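Local coordinates for molybdopterin biosynthesis protein MoaB (Sulfolobus tokodaii, PDB 3IWT) that probably binds molybdopterin and takes part in the biosynthesis of the molybdenum cofactor, at residues A[46-49]-A[50-53]; A[157-160]-A[161-165]; A[64-67]-A[68-72]; A[98-101]-A[102-106]; A[169-172]-A[173-177]. One frame throughout, in Å; residues are numbered along the deposited sequence. Where two conformers were deposited one is given.

Interaction 1 (A[46-49]-A[50-53]); sequences KQLL and IENG
Ile50 N and Glu51 N donate to Lys46 O and Gln47 O in regular i to i+4 bonds, the first at 2.9 Å and 165°, and the helix 40-51 then closes in a Schellman motif. Gly53, with positive phi, is its C-prime residue: His54 N bonds back to Leu49 O, and Gly53 N makes a weak bond to Ile50 O. The backbone leaves helical angles at Asn52, whose own N is shared weakly between Leu48 O and Leu49 O. Its side chain makes up for this. ND2 of Asn52 reaches Leu48 O at 2.8 Å with a fairly straight 158° at the hydrogen, and that oxygen lies close to the amide plane of Asn52, so an N-H of ND2 points to it nearly within the plane of the amide. Having CG beside the backbone N (chi1 -79°) folds the amide back over the last turn, where it can find this carbonyl.

Leu49 is buried, turned toward Leu161 and Leu166 of helix 154-176 and Ile56 of strand 55-62, so this helix end packs on the sheet and on the C-terminal helix beside it. Lys46 and Ile50 also rest on Ile56, and Lys46 has a cation-pi contact with Tyr59. Glu51, in one of its two conformers, runs extended alongside Leu48, both pointing the same way. The Ile50 side chain lies over the carbonyl of the preceding turn, with CG1 of Ile50 at 3.2 Å from Lys46 O.

Interaction 2 (A[157-160]-A[161-165]); sequences VKLA and LKELI
Ala160 O is gripped by two backbone donors, Leu164 N and Ile165 N, each at 3.0 Å. The Ile165 bond, five residues on, is the straighter at 156°, and Leu164 N approaches tilted well out of the carbonyl plane; this pairing marks a pi-type turn at 161-165 within helix 154-176. The turn before it is regular, with Leu161 N bonded to Val157 O and Lys162 N to Lys158 O.

On the inner face Val157 CG1 meets Leu161 CD1 at 4.0 Å, the two side chains lying alongside each other, both against Ile45 of helix 40-51, with Thr88 next to Val157 and Ile86 next to Leu161. Ala160 CB and Ile165 CD1 are farther apart and share Leu150 of strand 145-150 as a neighbour. Leu164 turns to Phe114 and Val117 of helix 112-123, and its O accepts from Tyr133 OH of the second subunit.

Outside, Lys158 and Lys162 run side by side, CG of Lys158 touching CE of Lys162 at 3.7 Å. Lys158 bends at chi3 (-74°), and one water accepts from both ammonium groups, 2.8 Å from Lys158 NZ and 3.0 Å from Lys162 NZ. With Lys158 NZ and Lys162 NZ 5.0 Å apart, the shared water probably softens the repulsion of two like charges, while the aliphatic stems make the apolar contact.

Interaction 3 (A[64-67]-A[68-72]); sequences DDKI and KILKA
Asp65 OD2 accepts from Lys68 N at 3.0 Å and 162°, on the anti side of the carboxylate and 18° out of its plane. The Lys68 side chain crosses the same oxygen, CG lying 3.4 Å from Asp65 OD2, although its NZ stays clear of a salt bridge. One turn along, Lys66 CG lies beside Leu70 CD1 at 4.1 Å, and Ile69 CG1 rests 3.3 Å from Asp65 O, whose backbone bond goes to Ile69 N.

Asp65 is thus the N-cap of helix 66-77, the helix that follows strand 55-62. Chi1 of 174° swings its carboxylate next to the carbonyl carbon and over the first turn. An alanine here would remove the acceptor, and Lys68 N would probably be left without its capping partner at the helix start.

Farther out, one oxygen of a diethylene glycol molecule, probably from the crystallisation liquor, is hydrogen-bonded to both Asp65 OD1 and Ile67 N. Ile69 packs on Ile98, Thr102 and Ile103, and on strand residues Ile23 and Val62. The extended Lys66 chain carries NZ to Leu106 O and a salt bridge with Asp108, both of the third subunit; Lys71 NZ pairs with Asp75 of its own chain.

Interaction 4 (A[98-101]-A[102-106]); sequences ITVE and TIRKL
Among the hydrogen bonds, Ile98 O receives two from one residue: Thr102 OG1 at 2.7 Å and Thr102 N at 2.9 Å. The hydroxyl donor stands above the carbonyl plane, 39° out of it, and the amide is less tilted. Thr102 chi1 of -60° sets OG1 beside its own backbone N, which lets both donors converge on the same oxygen. Ile103 N to Thr99 O and Arg104 N to Val100 O continue the turn, each at 2.9 Å. A valine in place of Thr102 would remove the hydroxyl and would probably leave Ile98 O held by the amide of this residue alone, losing the grip of OG1 on the first turn.

Van der Waals contact is made over the Arg104 guanidinium, where Val100 CG1 sits above the centre of one face, 3.3 Å from CZ of Arg104. The arginine bends at chi3 (61°) to lay its flat group across the valine. Beside the hydroxyl's bond, Ile98 CD1 approaches Thr102 OG1 to 3.8 Å.

The charged ends have partners elsewhere: Arg104 NH2 makes a salt bridge with Glu112 of the fourth subunit, and Glu101 OE2 with Lys136 of the same chain. Thr99 OG1 bonds Gly89 O, joining the helix start to the loop after strand 84-88, while Thr102 faces Leu70 of helix 66-77. Ile98 occupies the N-cap position, so its doubly held carbonyl belongs to the opening turn of the short helix 99-103, with a threonine hydroxyl folded back on an i-4 carbonyl as is common in helices.

Interaction 5 (A[169-172]-A[173-177]); sequences VGHL and VYLVR
His171 and Leu175 meet on the outer part of helix 154-176, CE1 of His171 lying 3.6 Å from CD2 of Leu175, while the inner face of the same turns is closed by valines and a leucine. On that buried side Val169 CG2 and Val173 CG2 are 4.3 Å apart, and Val173 CG2 also sits 3.4 Å from Val169 O. Leu172 CD1 and Val176 CG2 follow one turn on. Tyr148 of strand 145-150 covers Val169 and Leu172, Ile146 covers Val173 and Val176, and Val84 of strand 84-88 meets both Val169 and Val173, so these side chains seat the C-terminal helix against the sheet. Backbone bonds hold the turns, among them Val173 N to Val169 O at 170° and Leu175 N to His171 O at 2.8 Å.

His171 and Tyr174 lie on the exposed side, which is less enclosed although it has the close His171-Leu175 contact. The His171 ring crosses Tyr174 obliquely, CD2 of His171 being 4.2 Å from CD2 of Tyr174, and His171 O lies at the edge of the tyrosine ring, in its plane. With chi1 at 177°, His171 extends its ring beside its own carbonyl carbon and over the following turn. The second subunit borders both sides: its Leu134 packs on His171 and Leu172, its Tyr93 on Leu175.

The chemistry is thus two-sided, a purely aliphatic face buried against the sheet and an aromatic, partly polar one turned to solvent and the second subunit, as suits an amphipathic helix.

In the fold
Interactions 1 and 2 touch, with Leu48 CD1 3.7 Å from Leu161 CD1, so helices 40-51 and 154-176 pack together. Interaction 5 continues the latter helix, its centre 17 Å from that of interaction 2, and both meet the second subunit. Interactions 3 and 4 form another group, centres 10 Å apart, joined by Leu70 CD2 to Thr102 CG2 at 3.6 Å, and both meet the third subunit. This pair lies across the chain's centre from interactions 1 and 2, with centres 20 to 26 Å apart. A magnesium ion lies about 8 Å from the Lys158 side chain and about 13 Å from that of Leu48.

Interaction 1 (A[46-49]-A[50-53])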
loop_
_atom_site.group_PDB
_atom_site.type_symbol
_atom_site.label_atom_id
_atom_site.label_comp_id
_atom_site.label_asym_id
_atom_site.label_seq_id
_atom_site.Cartn_x
_atom_site.Cartn_y
_atom_site.Cartn_z
ATOM N N LYS A 46 32.788 -8.292 9.203
ATOM C CA LYS A 46 33.522 -9.544 9.001
ATOM C C LYS A 46 34.224 -10.024 10.269
ATOM O O LYS A 46 34.069 -11.184 10.668
ATOM C CB LYS A 46 34.536 -9.374 7.875
ATOM C CG LYS A 46 33.918 -9.169 6.503
ATOM C CD LYS A 46 34.945 -8.617 5.529
ATOM C CE LYS A 46 34.346 -8.488 4.136
ATOM N NZ LYS A 46 35.349 -8.000 3.147
ATOM N N GLN A 47 34.967 -9.103 10.889
ATOM C CA GLN A 47 35.765 -9.344 12.102
ATOM C C GLN A 47 34.864 -9.887 13.232
ATOM O O GLN A 47 35.174 -10.914 13.850
ATOM C CB GLN A 47 36.366 -7.998 12.548
ATOM C CG GLN A 47 37.866 -7.921 12.776
ATOM C CD GLN A 47 38.220 -6.771 13.720
ATOM O OE1 GLN A 47 37.894 -5.611 13.449
ATOM N NE2 GLN A 47 38.843 -7.093 14.846
ATOM N N LEU A 48 33.748 -9.179 13.488
ATOM C CA LEU A 48 32.836 -9.541 14.580
ATOM C C LEU A 48 32.114 -10.838 14.294
ATOM O O LEU A 48 31.927 -11.659 15.190
ATOM C CB LEU A 48 31.800 -8.432 14.874
ATOM C CG LEU A 48 32.263 -7.201 15.668
ATOM C CD1 LEU A 48 31.167 -6.133 15.709
ATOM C CD2 LEU A 48 32.714 -7.597 17.066
ATOM N N LEU A 49 31.660 -11.010 13.043
ATOM C CA LEU A 49 30.981 -12.239 12.640
ATOM C C LEU A 49 31.887 -13.451 12.789
ATOM O O LEU A 49 31.477 -14.475 13.358
ATOM C CB LEU A 49 30.493 -12.202 11.190
ATOM C CG LEU A 49 29.239 -11.373 10.911
ATOM C CD1 LEU A 49 29.053 -11.307 9.388
ATOM C CD2 LEU A 49 27.973 -11.916 11.627
ATOM N N ILE A 50 33.146 -13.319 12.349
ATOM C CA ILE A 50 34.204 -14.379 12.516
ATOM C C ILE A 50 34.646 -14.649 13.966
ATOM O O ILE A 50 34.985 -15.819 14.389
ATOM C CB ILE A 50 35.460 -14.027 11.656
ATOM C CG1 ILE A 50 35.104 -14.165 10.159
ATOM C CG2 ILE A 50 36.638 -14.928 12.021
ATOM C CD1 ILE A 50 36.112 -13.603 9.176
ATOM N N GLU A 51 34.785 -13.579 14.729
ATOM C CA GLU A 51 35.124 -13.662 16.148
ATOM C C GLU A 51 34.062 -14.454 16.908
ATOM O O GLU A 51 34.345 -15.055 17.947
ATOM C CB GLU A 51 35.222 -12.247 16.715
ATOM C CG GLU A 51 35.420 -12.144 18.206
ATOM C CD GLU A 51 35.536 -10.701 18.635
ATOM O OE1 GLU A 51 36.726 -10.270 18.872
ATOM O OE2 GLU A 51 34.427 -10.005 18.708
ATOM N N ASN A 52 32.830 -14.432 16.388
ATOM C CA ASN A 52 31.700 -15.110 17.015
ATOM C C ASN A 52 31.355 -16.486 16.434
ATOM O O ASN A 52 30.326 -17.088 16.829
ATOM C CB ASN A 52 30.489 -14.183 17.012
ATOM C CG ASN A 52 30.555 -13.154 18.111
ATOM O OD1 ASN A 52 29.977 -13.369 19.169
ATOM N ND2 ASN A 52 31.296 -12.051 17.896
ATOM N N GLY A 53 32.227 -17.000 15.543
ATOM C CA GLY A 53 32.138 -18.428 15.192
ATOM C C GLY A 53 31.456 -18.640 13.865
ATOM O O GLY A 53 31.289 -19.785 13.420
#

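Interaction 2 (A[157-160]-A[161-165])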
loop_
_atom_site.group_PDB
_atom_site.type_symbol
_atom_site.label_atom_id
_atom_site.label_comp_id
_atom_site.label_asym_id
_atom_site.label_seq_id
_atom_site.Cartn_x
_atom_site.Cartn_y
_atom_site.Cartn_z
ATOM N N VAL A 157 27.063 0.070 12.702
ATOM C CA VAL A 157 27.186 -1.311 12.324
ATOM C C VAL A 157 27.603 -2.165 13.519
ATOM O O VAL A 157 27.020 -3.219 13.787
ATOM C CB VAL A 157 28.164 -1.436 11.130
ATOM C CG1 VAL A 157 28.591 -2.817 10.947
ATOM C CG2 VAL A 157 27.525 -0.878 9.825
ATOM N N LYS A 158 28.586 -1.678 14.263
ATOM C CA LYS A 158 29.049 -2.352 15.473
ATOM C C LYS A 158 27.879 -2.519 16.455
ATOM O O LYS A 158 27.678 -3.597 17.009
ATOM C CB LYS A 158 30.197 -1.565 16.085
ATOM C CG LYS A 158 30.908 -2.233 17.225
ATOM C CD LYS A 158 31.934 -1.329 17.870
ATOM C CE LYS A 158 33.174 -1.136 17.027
ATOM N NZ LYS A 158 34.333 -0.694 17.901
ATOM N N LEU A 159 27.106 -1.453 16.654
ATOM C CA LEU A 159 25.958 -1.482 17.550
ATOM C C LEU A 159 24.919 -2.509 17.133
ATOM O O LEU A 159 24.413 -3.237 17.972
ATOM C CB LEU A 159 25.289 -0.102 17.583
ATOM C CG LEU A 159 24.157 0.124 18.607
ATOM C CD1 LEU A 159 24.697 0.026 20.042
ATOM C CD2 LEU A 159 23.484 1.466 18.365
ATOM N N ALA A 160 24.568 -2.531 15.839
ATOM C CA ALA A 160 23.585 -3.458 15.308
ATOM C C ALA A 160 24.056 -4.886 15.519
ATOM O O ALA A 160 23.297 -5.722 15.996
ATOM C CB ALA A 160 23.340 -3.184 13.804
ATOM N N LEU A 161 25.318 -5.161 15.190
ATOM C CA LEU A 161 25.853 -6.512 15.369
ATOM C C LEU A 161 25.854 -7.016 16.814
ATOM O O LEU A 161 25.383 -8.122 17.098
ATOM C CB LEU A 161 27.262 -6.601 14.803
ATOM C CG LEU A 161 27.363 -6.752 13.287
ATOM C CD1 LEU A 161 28.770 -6.299 12.868
ATOM C CD2 LEU A 161 27.077 -8.209 12.885
ATOM N N LYS A 162 26.430 -6.228 17.714
ATOM C CA LYS A 162 26.565 -6.633 19.097
ATOM C C LYS A 162 25.244 -6.717 19.855
ATOM O O LYS A 162 25.022 -7.666 20.609
ATOM C CB LYS A 162 27.502 -5.673 19.838
ATOM C CG LYS A 162 28.921 -5.680 19.321
ATOM C CD LYS A 162 29.771 -4.824 20.234
ATOM C CE LYS A 162 31.208 -4.781 19.848
ATOM N NZ LYS A 162 31.962 -3.965 20.922
ATOM N N GLU A 163 24.356 -5.749 19.633
ATOM C CA GLU A 163 23.155 -5.676 20.432
ATOM C C GLU A 163 21.982 -6.449 19.828
ATOM O O GLU A 163 21.183 -7.001 20.572
ATOM C CB GLU A 163 22.809 -4.210 20.696
ATOM C CG GLU A 163 23.960 -3.441 21.357
ATOM C CD GLU A 163 24.468 -4.132 22.597
ATOM O OE1 GLU A 163 23.645 -4.517 23.447
ATOM O OE2 GLU A 163 25.687 -4.323 22.715
ATOM N N LEU A 164 21.889 -6.525 18.487
ATOM C CA LEU A 164 20.708 -7.103 17.843
ATOM C C LEU A 164 20.904 -8.338 16.953
ATOM O O LEU A 164 20.091 -9.252 16.999
ATOM C CB LEU A 164 20.005 -6.014 17.016
ATOM C CG LEU A 164 19.586 -4.762 17.800
ATOM C CD1 LEU A 164 18.793 -3.848 16.876
ATOM C CD2 LEU A 164 18.765 -5.107 19.021
ATOM N N ILE A 165 21.967 -8.364 16.156
ATOM C CA ILE A 165 22.175 -9.458 15.216
ATOM C C ILE A 165 22.798 -10.679 15.897
ATOM O O ILE A 165 22.216 -11.770 15.878
ATOM C CB ILE A 165 22.997 -8.994 13.980
ATOM C CG1 ILE A 165 22.265 -7.833 13.286
ATOM C CG2 ILE A 165 23.293 -10.171 13.053
ATOM C CD1 ILE A 165 22.982 -7.295 12.058
HETATM O O HOH W 1 34.333 -2.200 20.308
#

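Interaction 3 (A[64-67]-A[68-72])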
loop_
_atom_site.group_PDB
_atom_site.type_symbol
_atom_site.label_atom_id
_atom_site.label_comp_id
_atom_site.label_asym_id
_atom_site.label_seq_id
_atom_site.Cartn_x
_atom_site.Cartn_y
_atom_site.Cartn_z
ATOM N N ASP A 64 25.616 3.627 -4.864
ATOM C CA ASP A 64 24.190 3.933 -4.677
ATOM C C ASP A 64 23.437 3.927 -6.012
ATOM O O ASP A 64 22.963 4.961 -6.488
ATOM C CB ASP A 64 23.997 5.317 -4.027
ATOM C CG ASP A 64 24.576 5.410 -2.636
ATOM O OD1 ASP A 64 24.460 4.446 -1.852
ATOM O OD2 ASP A 64 25.121 6.490 -2.321
ATOM N N ASP A 65 23.298 2.749 -6.595
ATOM C CA ASP A 65 22.657 2.590 -7.900
ATOM C C ASP A 65 21.710 1.420 -7.767
ATOM O O ASP A 65 22.135 0.341 -7.312
ATOM C CB ASP A 65 23.695 2.319 -8.982
ATOM C CG ASP A 65 23.055 1.998 -10.331
ATOM O OD1 ASP A 65 22.643 2.919 -11.025
ATOM O OD2 ASP A 65 22.926 0.823 -10.682
ATOM N N LYS A 66 20.442 1.638 -8.134
ATOM C CA LYS A 66 19.369 0.663 -7.891
ATOM C C LYS A 66 19.713 -0.701 -8.491
ATOM O O LYS A 66 19.649 -1.716 -7.817
ATOM C CB LYS A 66 18.029 1.197 -8.439
ATOM C CG LYS A 66 16.873 0.204 -8.396
ATOM C CD LYS A 66 15.507 0.818 -8.698
ATOM C CE LYS A 66 14.423 -0.275 -8.724
ATOM N NZ LYS A 66 13.041 0.274 -8.875
ATOM N N ILE A 67 20.054 -0.710 -9.775
ATOM C CA ILE A 67 20.338 -1.958 -10.494
ATOM C C ILE A 67 21.535 -2.679 -9.908
ATOM O O ILE A 67 21.500 -3.895 -9.721
ATOM C CB ILE A 67 20.575 -1.733 -12.012
ATOM C CG1 ILE A 67 19.328 -1.157 -12.684
ATOM C CG2 ILE A 67 20.959 -3.044 -12.703
ATOM C CD1 ILE A 67 18.137 -2.041 -12.604
ATOM N N LYS A 68 22.604 -1.937 -9.616
ATOM C CA LYS A 68 23.795 -2.537 -9.018
ATOM C C LYS A 68 23.545 -3.121 -7.628
ATOM O O LYS A 68 24.104 -4.150 -7.274
ATOM C CB LYS A 68 24.965 -1.549 -9.013
ATOM C CG LYS A 68 25.534 -1.294 -10.424
ATOM C CD LYS A 68 26.681 -0.326 -10.350
ATOM C CE LYS A 68 27.573 -0.363 -11.544
ATOM N NZ LYS A 68 26.913 -0.150 -12.807
ATOM N N ILE A 69 22.676 -2.473 -6.861
ATOM C CA ILE A 69 22.334 -2.933 -5.525
ATOM C C ILE A 69 21.466 -4.189 -5.630
ATOM O O ILE A 69 21.732 -5.191 -4.953
ATOM C CB ILE A 69 21.595 -1.830 -4.726
ATOM C CG1 ILE A 69 22.558 -0.727 -4.262
ATOM C CG2 ILE A 69 20.860 -2.426 -3.518
ATOM C CD1 ILE A 69 21.792 0.521 -3.699
ATOM N N LEU A 70 20.485 -4.178 -6.538
ATOM C CA LEU A 70 19.683 -5.383 -6.781
ATOM C C LEU A 70 20.545 -6.580 -7.198
ATOM O O LEU A 70 20.387 -7.676 -6.672
ATOM C CB LEU A 70 18.609 -5.130 -7.852
ATOM C CG LEU A 70 17.448 -4.179 -7.554
ATOM C CD1 LEU A 70 16.656 -3.838 -8.866
ATOM C CD2 LEU A 70 16.536 -4.779 -6.452
ATOM N N LYS A 71 21.464 -6.370 -8.136
ATOM C CA LYS A 71 22.349 -7.439 -8.590
ATOM C C LYS A 71 23.229 -7.986 -7.455
ATOM O O LYS A 71 23.412 -9.192 -7.359
ATOM C CB LYS A 71 23.260 -6.966 -9.711
ATOM C CG LYS A 71 24.092 -8.104 -10.244
ATOM C CD LYS A 71 25.327 -7.650 -10.984
ATOM C CE LYS A 71 26.270 -8.873 -11.334
ATOM N NZ LYS A 71 25.502 -10.121 -11.659
ATOM N N ALA A 72 23.771 -7.112 -6.610
ATOM C CA ALA A 72 24.565 -7.557 -5.438
ATOM C C ALA A 72 23.734 -8.458 -4.509
ATOM O O ALA A 72 24.183 -9.503 -4.087
ATOM C CB ALA A 72 25.131 -6.360 -4.658
#

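Interaction 4 (A[98-101]-A[102-106])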
loop_
_atom_site.group_PDB
_atom_site.type_symbol
_atom_site.label_atom_id
_atom_site.label_comp_id
_atom_site.label_asym_id
_atom_site.label_seq_id
_atom_site.Cartn_x
_atom_site.Cartn_y
_atom_site.Cartn_z
ATOM N N ILE A 98 19.369 4.973 -1.143
ATOM C CA ILE A 98 18.262 4.228 -1.755
ATOM C C ILE A 98 18.212 2.719 -1.380
ATOM O O ILE A 98 17.410 1.957 -1.926
ATOM C CB ILE A 98 18.287 4.383 -3.299
ATOM C CG1 ILE A 98 19.565 3.772 -3.907
ATOM C CG2 ILE A 98 18.106 5.844 -3.738
ATOM C CD1 ILE A 98 19.389 3.490 -5.408
ATOM N N THR A 99 19.020 2.304 -0.421
ATOM C CA THR A 99 19.157 0.884 -0.090
ATOM C C THR A 99 17.829 0.279 0.394
ATOM O O THR A 99 17.391 -0.770 -0.099
ATOM C CB THR A 99 20.220 0.684 0.997
ATOM O OG1 THR A 99 21.498 1.164 0.542
ATOM C CG2 THR A 99 20.330 -0.801 1.391
ATOM N N VAL A 100 17.170 0.969 1.320
ATOM C CA VAL A 100 15.912 0.486 1.921
ATOM C C VAL A 100 14.776 0.463 0.903
ATOM O O VAL A 100 14.026 -0.491 0.821
ATOM C CB VAL A 100 15.526 1.308 3.188
ATOM C CG1 VAL A 100 14.188 0.846 3.751
ATOM C CG2 VAL A 100 16.650 1.164 4.251
ATOM N N GLU A 101 14.693 1.506 0.102
ATOM C CA GLU A 101 13.666 1.634 -0.896
ATOM C C GLU A 101 13.862 0.609 -2.012
ATOM O O GLU A 101 12.906 0.194 -2.675
ATOM C CB GLU A 101 13.704 3.032 -1.492
ATOM C CG GLU A 101 13.336 4.146 -0.522
ATOM C CD GLU A 101 14.349 4.368 0.596
ATOM O OE1 GLU A 101 15.601 4.253 0.377
ATOM O OE2 GLU A 101 13.866 4.660 1.723
ATOM N N THR A 102 15.107 0.202 -2.237
ATOM C CA THR A 102 15.417 -0.788 -3.239
ATOM C C THR A 102 15.130 -2.225 -2.732
ATOM O O THR A 102 14.514 -3.026 -3.443
ATOM C CB THR A 102 16.890 -0.659 -3.700
ATOM O OG1 THR A 102 17.088 0.649 -4.240
ATOM C CG2 THR A 102 17.234 -1.720 -4.734
ATOM N N ILE A 103 15.593 -2.559 -1.528
ATOM C CA ILE A 103 15.573 -3.949 -1.071
ATOM C C ILE A 103 14.378 -4.347 -0.222
ATOM O O ILE A 103 13.915 -5.494 -0.285
ATOM C CB ILE A 103 16.915 -4.299 -0.351
ATOM C CG1 ILE A 103 18.073 -4.101 -1.337
ATOM C CG2 ILE A 103 16.901 -5.712 0.274
ATOM C CD1 ILE A 103 18.041 -4.968 -2.599
ATOM N N ARG A 104 13.867 -3.414 0.586
ATOM C CA ARG A 104 12.843 -3.757 1.558
ATOM C C ARG A 104 11.619 -4.325 0.888
ATOM O O ARG A 104 10.953 -5.203 1.433
ATOM C CB ARG A 104 12.490 -2.533 2.455
ATOM C CG ARG A 104 11.528 -2.849 3.580
ATOM C CD ARG A 104 11.476 -1.690 4.564
ATOM N NE ARG A 104 10.998 -0.511 3.880
ATOM C CZ ARG A 104 10.943 0.694 4.463
ATOM N NH1 ARG A 104 11.336 0.847 5.701
ATOM N NH2 ARG A 104 10.489 1.721 3.792
ATOM N N LYS A 105 11.364 -3.876 -0.336
ATOM C CA LYS A 105 10.253 -4.323 -1.129
ATOM C C LYS A 105 10.303 -5.803 -1.463
ATOM O O LYS A 105 9.238 -6.422 -1.668
ATOM C CB LYS A 105 10.195 -3.542 -2.473
ATOM C CG LYS A 105 9.466 -2.279 -2.358
ATOM C CD LYS A 105 9.377 -1.542 -3.673
ATOM C CE LYS A 105 9.997 -0.137 -3.564
ATOM N NZ LYS A 105 10.715 0.194 -4.890
ATOM N N LEU A 106 11.516 -6.348 -1.527
ATOM C CA LEU A 106 11.751 -7.723 -1.917
ATOM C C LEU A 106 11.545 -8.759 -0.809
ATOM O O LEU A 106 11.535 -9.971 -1.067
ATOM C CB LEU A 106 13.161 -7.871 -2.449
ATOM C CG LEU A 106 13.563 -6.842 -3.523
ATOM C CD1 LEU A 106 14.932 -7.292 -4.020
ATOM C CD2 LEU A 106 12.577 -6.687 -4.655
#

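Interaction 5 (A[169-172]-A[173-177])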
loop_
_atom_site.group_PDB
_atom_site.type_symbol
_atom_site.label_atom_id
_atom_site.label_comp_id
_atom_site.label_asym_id
_atom_site.label_seq_id
_atom_site.Cartn_x
_atom_site.Cartn_y
_atom_site.Cartn_z
ATOM N N VAL A 169 20.177 -13.860 15.827
ATOM C CA VAL A 169 20.157 -14.338 14.448
ATOM C C VAL A 169 20.069 -15.874 14.367
ATOM O O VAL A 169 19.410 -16.406 13.471
ATOM C CB VAL A 169 21.369 -13.800 13.619
ATOM C CG1 VAL A 169 22.667 -14.424 14.070
ATOM C CG2 VAL A 169 21.151 -14.023 12.108
ATOM N N GLY A 170 20.711 -16.571 15.301
ATOM C CA GLY A 170 20.632 -18.032 15.351
ATOM C C GLY A 170 19.204 -18.534 15.465
ATOM O O GLY A 170 18.763 -19.353 14.664
ATOM N N HIS A 171 18.479 -18.021 16.457
ATOM C CA HIS A 171 17.078 -18.400 16.698
ATOM C C HIS A 171 16.158 -17.984 15.551
ATOM O O HIS A 171 15.230 -18.710 15.175
ATOM C CB HIS A 171 16.565 -17.791 18.022
ATOM C CG HIS A 171 15.116 -18.069 18.292
ATOM N ND1 HIS A 171 14.175 -17.066 18.419
ATOM C CD2 HIS A 171 14.442 -19.237 18.428
ATOM C CE1 HIS A 171 12.983 -17.608 18.623
ATOM N NE2 HIS A 171 13.119 -18.923 18.633
ATOM N N LEU A 172 16.415 -16.821 14.981
ATOM C CA LEU A 172 15.652 -16.357 13.826
ATOM C C LEU A 172 15.814 -17.261 12.588
ATOM O O LEU A 172 14.828 -17.617 11.923
ATOM C CB LEU A 172 16.087 -14.928 13.520
ATOM C CG LEU A 172 15.375 -14.095 12.478
ATOM C CD1 LEU A 172 13.832 -14.036 12.643
ATOM C CD2 LEU A 172 16.011 -12.700 12.579
ATOM N N VAL A 173 17.046 -17.644 12.274
ATOM C CA VAL A 173 17.285 -18.611 11.180
ATOM C C VAL A 173 16.569 -19.957 11.435
ATOM O O VAL A 173 15.911 -20.523 10.532
ATOM C CB VAL A 173 18.801 -18.855 10.953
ATOM C CG1 VAL A 173 19.037 -20.088 10.067
ATOM C CG2 VAL A 173 19.461 -17.624 10.350
ATOM N N TYR A 174 16.722 -20.472 12.656
ATOM C CA TYR A 174 16.022 -21.681 13.088
ATOM C C TYR A 174 14.501 -21.535 12.838
ATOM O O TYR A 174 13.864 -22.377 12.208
ATOM C CB TYR A 174 16.292 -21.991 14.586
ATOM C CG TYR A 174 15.243 -22.931 15.134
ATOM C CD1 TYR A 174 15.356 -24.304 14.958
ATOM C CD2 TYR A 174 14.086 -22.432 15.743
ATOM C CE1 TYR A 174 14.356 -25.170 15.396
ATOM C CE2 TYR A 174 13.081 -23.280 16.190
ATOM C CZ TYR A 174 13.216 -24.647 16.012
ATOM O OH TYR A 174 12.215 -25.494 16.453
ATOM N N LEU A 175 13.948 -20.438 13.339
ATOM C CA LEU A 175 12.510 -20.188 13.321
ATOM C C LEU A 175 11.954 -20.149 11.891
ATOM O O LEU A 175 10.961 -20.795 11.571
ATOM C CB LEU A 175 12.246 -18.862 14.027
ATOM C CG LEU A 175 10.887 -18.541 14.603
ATOM C CD1 LEU A 175 10.269 -19.711 15.320
ATOM C CD2 LEU A 175 11.093 -17.347 15.547
ATOM N N VAL A 176 12.639 -19.398 11.044
ATOM C CA VAL A 176 12.272 -19.220 9.635
ATOM C C VAL A 176 12.305 -20.529 8.837
ATOM O O VAL A 176 11.572 -20.697 7.858
ATOM C CB VAL A 176 13.218 -18.146 9.037
ATOM C CG1 VAL A 176 13.433 -18.322 7.577
ATOM C CG2 VAL A 176 12.687 -16.764 9.416
ATOM N N ARG A 177 13.143 -21.461 9.282
ATOM C CA ARG A 177 13.315 -22.741 8.624
ATOM C C ARG A 177 12.544 -23.890 9.263
ATOM O O ARG A 177 12.631 -25.021 8.788
ATOM C CB ARG A 177 14.800 -23.084 8.600
ATOM C CG ARG A 177 15.546 -22.111 7.744
ATOM C CD ARG A 177 17.031 -22.302 7.838
ATOM N NE ARG A 177 17.698 -21.331 6.973
ATOM C CZ ARG A 177 18.992 -21.348 6.671
ATOM N NH1 ARG A 177 19.783 -22.307 7.147
ATOM N NH2 ARG A 177 19.486 -20.422 5.869
#